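Local coordinates for early transcribed membrane protein 13 (Plasmodium falciparum, PDB 2VWA) that is of unknown biochemical function but binds phosphatidylethanolamine through its soluble domain and is the parasite's UIS3, a sporozoite membrane protein essential for liver-stage development, at residues A[2-13]-A[56-67]. Sequence-based numbering, arbitrary orientation.
Sequences NKINLNKPIIEN and YMQKFVQGLQEN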
loop_
_atom_site.group_PDB
_atom_site.type_symbol
_atom_site.label_atom_id
_atom_site.label_comp_id
_atom_site.label_asym_id
_atom_site.label_seq_id
_atom_site.Cartn_x
_atom_site.Cartn_y
_atom_site.Cartn_z
ATOM N N ASN A 2 -2.700 -15.734 -1.876
ATOM C CA ASN A 2 -2.646 -14.365 -2.462
ATOM C C ASN A 2 -3.225 -13.278 -1.534
ATOM O O ASN A 2 -3.780 -12.266 -1.990
ATOM C CB ASN A 2 -3.323 -14.348 -3.842
ATOM C CG ASN A 2 -2.918 -13.141 -4.684
ATOM O OD1 ASN A 2 -3.729 -12.605 -5.444
ATOM N ND2 ASN A 2 -1.661 -12.710 -4.553
ATOM N N LYS A 3 -3.074 -13.493 -0.229
ATOM C CA LYS A 3 -3.453 -12.508 0.786
ATOM C C LYS A 3 -2.193 -11.917 1.420
ATOM O O LYS A 3 -1.089 -12.422 1.204
ATOM C CB LYS A 3 -4.310 -13.169 1.867
ATOM C CG LYS A 3 -3.615 -14.337 2.560
ATOM C CD LYS A 3 -4.301 -14.711 3.863
ATOM C CE LYS A 3 -3.561 -15.856 4.550
ATOM N NZ LYS A 3 -4.164 -16.149 5.870
ATOM N N ILE A 4 -2.353 -10.866 2.218
ATOM C CA ILE A 4 -1.198 -10.227 2.848
ATOM C C ILE A 4 -1.188 -10.440 4.361
ATOM O O ILE A 4 -2.234 -10.425 5.001
ATOM C CB ILE A 4 -1.104 -8.725 2.455
ATOM C CG1 ILE A 4 -0.439 -8.605 1.074
ATOM C CG2 ILE A 4 -0.360 -7.909 3.521
ATOM C CD1 ILE A 4 -0.334 -7.212 0.532
ATOM N N ASN A 5 -0.008 -10.657 4.928
ATOM C CA ASN A 5 0.103 -10.834 6.367
ATOM C C ASN A 5 0.701 -9.610 7.077
ATOM O O ASN A 5 1.891 -9.302 6.927
ATOM C CB ASN A 5 0.896 -12.099 6.695
ATOM C CG ASN A 5 1.250 -12.190 8.162
ATOM O OD1 ASN A 5 0.390 -12.397 9.010
ATOM N ND2 ASN A 5 2.521 -12.008 8.468
ATOM N N LEU A 6 -0.114 -8.917 7.867
ATOM C CA LEU A 6 0.346 -7.680 8.479
ATOM C C LEU A 6 1.176 -7.942 9.724
ATOM O O LEU A 6 1.695 -7.008 10.345
ATOM C CB LEU A 6 -0.818 -6.730 8.743
ATOM C CG LEU A 6 -1.573 -6.395 7.458
ATOM C CD1 LEU A 6 -2.971 -5.941 7.777
ATOM C CD2 LEU A 6 -0.828 -5.355 6.619
ATOM N N ASN A 7 1.324 -9.225 10.048
ATOM C CA ASN A 7 2.132 -9.671 11.181
ATOM C C ASN A 7 3.626 -9.863 10.898
ATOM O O ASN A 7 4.423 -9.889 11.836
ATOM C CB ASN A 7 1.529 -10.933 11.808
ATOM C CG ASN A 7 0.237 -10.647 12.551
ATOM O OD1 ASN A 7 0.110 -9.622 13.225
ATOM N ND2 ASN A 7 -0.729 -11.552 12.432
ATOM N N LYS A 8 3.992 -10.017 9.626
ATOM C CA LYS A 8 5.397 -10.003 9.230
ATOM C C LYS A 8 5.981 -8.628 9.543
ATOM O O LYS A 8 5.361 -7.607 9.234
ATOM C CB LYS A 8 5.572 -10.300 7.742
ATOM C CG LYS A 8 5.530 -11.778 7.358
ATOM C CD LYS A 8 5.477 -11.970 5.816
ATOM C CE LYS A 8 6.739 -12.631 5.230
ATOM N NZ LYS A 8 7.969 -11.778 5.226
ATOM N N PRO A 9 7.160 -8.588 10.193
ATOM C CA PRO A 9 7.819 -7.303 10.412
ATOM C C PRO A 9 8.314 -6.728 9.088
ATOM O O PRO A 9 8.404 -7.436 8.097
ATOM C CB PRO A 9 9.017 -7.659 11.306
ATOM C CG PRO A 9 8.775 -9.046 11.777
ATOM C CD PRO A 9 7.934 -9.710 10.757
ATOM N N ILE A 10 8.629 -5.442 9.095
ATOM C CA ILE A 10 9.146 -4.751 7.933
ATOM C C ILE A 10 10.635 -5.042 7.795
ATOM O O ILE A 10 11.376 -5.013 8.796
ATOM C CB ILE A 10 8.893 -3.241 8.064
ATOM C CG1 ILE A 10 7.417 -2.947 7.805
ATOM C CG2 ILE A 10 9.781 -2.436 7.113
ATOM C CD1 ILE A 10 6.997 -1.562 8.253
ATOM N N ILE A 11 11.062 -5.331 6.561
ATOM C CA ILE A 11 12.479 -5.584 6.256
ATOM C C ILE A 11 13.052 -4.481 5.378
ATOM O O ILE A 11 12.329 -3.836 4.637
ATOM C CB ILE A 11 12.711 -7.001 5.660
ATOM C CG1 ILE A 11 12.079 -7.149 4.276
ATOM C CG2 ILE A 11 12.100 -8.068 6.569
ATOM C CD1 ILE A 11 12.321 -8.530 3.618
ATOM N N GLU A 12 14.345 -4.229 5.497
ATOM C CA GLU A 12 15.003 -3.231 4.653
ATOM C C GLU A 12 15.020 -3.780 3.204
ATOM O O GLU A 12 15.431 -4.922 2.979
ATOM C CB GLU A 12 16.427 -2.970 5.175
ATOM C CG GLU A 12 17.117 -1.695 4.651
ATOM C CD GLU A 12 18.669 -1.783 4.693
ATOM O OE1 GLU A 12 19.341 -0.718 4.745
ATOM O OE2 GLU A 12 19.231 -2.916 4.660
ATOM N N ASN A 13 14.526 -2.995 2.248
ATOM C CA ASN A 13 14.671 -3.323 0.834
ATOM C C ASN A 13 16.100 -2.992 0.481
ATOM O O ASN A 13 16.523 -1.844 0.644
ATOM C CB ASN A 13 13.715 -2.497 -0.040
ATOM C CG ASN A 13 13.616 -3.020 -1.491
ATOM O OD1 ASN A 13 14.625 -3.294 -2.140
ATOM N ND2 ASN A 13 12.390 -3.150 -1.992
ATOM N N TYR A 56 1.673 0.533 8.123
ATOM C CA TYR A 56 0.597 -0.133 7.445
ATOM C C TYR A 56 0.754 -0.146 5.920
ATOM O O TYR A 56 0.547 -1.179 5.269
ATOM C CB TYR A 56 -0.700 0.533 7.853
ATOM C CG TYR A 56 -1.924 0.101 7.106
ATOM C CD1 TYR A 56 -2.269 -1.250 7.002
ATOM C CD2 TYR A 56 -2.759 1.055 6.527
ATOM C CE1 TYR A 56 -3.412 -1.641 6.324
ATOM C CE2 TYR A 56 -3.906 0.681 5.855
ATOM C CZ TYR A 56 -4.227 -0.660 5.757
ATOM O OH TYR A 56 -5.368 -1.018 5.088
HETATM N N MSE A 57 1.133 0.979 5.332
HETATM C CA MSE A 57 1.318 0.970 3.894
HETATM C C MSE A 57 2.567 0.229 3.451
HETATM O O MSE A 57 2.526 -0.461 2.445
HETATM C CB MSE A 57 1.232 2.354 3.291
HETATM C CG MSE A 57 1.068 3.413 4.289
HETATM SE SE MSE A 57 -0.290 4.609 3.608
HETATM C CE MSE A 57 -1.217 5.069 5.267
ATOM N N GLN A 58 3.645 0.361 4.220
ATOM C CA GLN A 58 4.873 -0.383 3.988
ATOM C C GLN A 58 4.642 -1.889 4.007
ATOM O O GLN A 58 5.035 -2.589 3.084
ATOM C CB GLN A 58 5.923 -0.028 5.025
ATOM C CG GLN A 58 6.774 1.163 4.664
ATOM C CD GLN A 58 8.222 0.999 5.120
ATOM O OE1 GLN A 58 8.520 1.099 6.314
ATOM N NE2 GLN A 58 9.132 0.743 4.167
ATOM N N LYS A 59 3.982 -2.379 5.052
ATOM C CA LYS A 59 3.715 -3.816 5.177
ATOM C C LYS A 59 2.963 -4.305 3.966
ATOM O O LYS A 59 3.195 -5.420 3.501
ATOM C CB LYS A 59 2.943 -4.149 6.446
ATOM C CG LYS A 59 3.737 -4.026 7.729
ATOM C CD LYS A 59 2.875 -4.550 8.851
ATOM C CE LYS A 59 3.378 -4.124 10.210
ATOM N NZ LYS A 59 4.490 -4.988 10.651
ATOM N N PHE A 60 2.099 -3.445 3.444
ATOM C CA PHE A 60 1.322 -3.745 2.240
ATOM C C PHE A 60 2.147 -3.799 0.953
ATOM O O PHE A 60 1.951 -4.683 0.123
ATOM C CB PHE A 60 0.172 -2.751 2.063
ATOM C CG PHE A 60 -1.128 -3.415 1.896
ATOM C CD1 PHE A 60 -1.532 -3.862 0.645
ATOM C CD2 PHE A 60 -1.933 -3.667 3.002
ATOM C CE1 PHE A 60 -2.747 -4.533 0.498
ATOM C CE2 PHE A 60 -3.144 -4.341 2.852
ATOM C CZ PHE A 60 -3.543 -4.779 1.607
ATOM N N VAL A 61 3.060 -2.850 0.802
ATOM C CA VAL A 61 3.903 -2.792 -0.377
ATOM C C VAL A 61 4.898 -3.968 -0.355
ATOM O O VAL A 61 5.209 -4.548 -1.399
ATOM C CB VAL A 61 4.629 -1.397 -0.512
ATOM C CG1 VAL A 61 5.685 -1.428 -1.598
ATOM C CG2 VAL A 61 3.614 -0.278 -0.793
ATOM N N GLN A 62 5.368 -4.325 0.838
ATOM C CA GLN A 62 6.293 -5.435 0.981
ATOM C C GLN A 62 5.651 -6.796 0.719
ATOM O O GLN A 62 6.263 -7.642 0.071
ATOM C CB GLN A 62 7.037 -5.384 2.320
ATOM C CG GLN A 62 8.117 -4.299 2.285
ATOM C CD GLN A 62 9.063 -4.266 3.472
ATOM O OE1 GLN A 62 9.922 -3.376 3.546
ATOM N NE2 GLN A 62 8.925 -5.228 4.401
ATOM N N GLY A 63 4.419 -6.974 1.200
ATOM C CA GLY A 63 3.691 -8.224 1.051
ATOM C C GLY A 63 3.366 -8.420 -0.403
ATOM O O GLY A 63 3.539 -9.506 -0.980
ATOM N N LEU A 64 2.952 -7.334 -1.023
ATOM C CA LEU A 64 2.506 -7.369 -2.392
ATOM C C LEU A 64 3.669 -7.662 -3.302
ATOM O O LEU A 64 3.513 -8.388 -4.276
ATOM C CB LEU A 64 1.844 -6.055 -2.732
ATOM C CG LEU A 64 0.546 -6.087 -3.505
ATOM C CD1 LEU A 64 -0.276 -7.408 -3.321
ATOM C CD2 LEU A 64 -0.225 -4.855 -3.055
ATOM N N GLN A 65 4.849 -7.154 -2.966
ATOM C CA GLN A 65 6.047 -7.515 -3.724
ATOM C C GLN A 65 6.346 -9.012 -3.683
ATOM O O GLN A 65 6.587 -9.612 -4.742
ATOM C CB GLN A 65 7.271 -6.703 -3.294
ATOM C CG GLN A 65 7.295 -5.311 -3.839
ATOM C CD GLN A 65 8.387 -4.462 -3.238
ATOM O OE1 GLN A 65 9.534 -4.532 -3.651
ATOM N NE2 GLN A 65 8.029 -3.629 -2.272
ATOM N N GLU A 66 6.315 -9.621 -2.496
ATOM C CA GLU A 66 6.545 -11.088 -2.380
ATOM C C GLU A 66 5.523 -11.901 -3.164
ATOM O O GLU A 66 5.886 -12.765 -3.938
ATOM C CB GLU A 66 6.448 -11.615 -0.948
ATOM C CG GLU A 66 7.217 -10.949 0.126
ATOM C CD GLU A 66 6.967 -11.653 1.446
ATOM O OE1 GLU A 66 6.917 -12.917 1.437
ATOM O OE2 GLU A 66 6.808 -10.957 2.477
ATOM N N ASN A 67 4.249 -11.632 -2.907
ATOM C CA ASN A 67 3.129 -12.301 -3.567
ATOM C C ASN A 67 3.113 -12.193 -5.088
ATOM O O ASN A 67 2.815 -13.160 -5.771
ATOM C CB ASN A 67 1.803 -11.783 -3.009
ATOM C CG ASN A 67 1.659 -12.040 -1.518
ATOM O OD1 ASN A 67 0.743 -11.518 -0.873
ATOM N ND2 ASN A 67 2.566 -12.836 -0.956
HETATM O O HOH W 1 3.674 -7.890 4.950
#
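Ile4 drives its CD1 methyl over one face of the Phe60 ring, 3.9 Å from the ring centroid and 27° off the ring normal, which meets the criteria for a CH-pi contact. The same methyl lies 3.9 Å from Leu64 CD1, and Gly63, lacking a side chain, leaves room for Ile4 CG1, their CA atoms 5.6 Å apart. Leu6 CD2 continues the apolar strip, meeting Phe60 obliquely and Tyr56 near its ring plane. The Ile10 side chain crosses that of Lys59 at about a right angle, CG1 3.8 Å from Lys59 CG. Lys59 bends at chi4 (-81°) to bring NZ within 3.1 Å of Lys8 O, the last residue of the type I turn Asn5–Lys8, a hydrogen bond tilted 32° from the carbonyl plane. Lys8 NZ forms a salt bridge with Glu66 OE2 (3.1 Å) whose hydrogen bond is weak. A water donates to Asn5 O (3.0 Å) and Lys59 O (2.9 Å). Further out, helix 21-41 backs Phe60 through Ile35, Tyr56 OH bonds His38, Glu77 binds Asn13 ND2 and Gln65 NE2, and Leu72 N bonds Gln65 OE1. Apolar contacts thus hold the Ile4 end along helix 54-67, while lysines, salt bridge and water hold the turn.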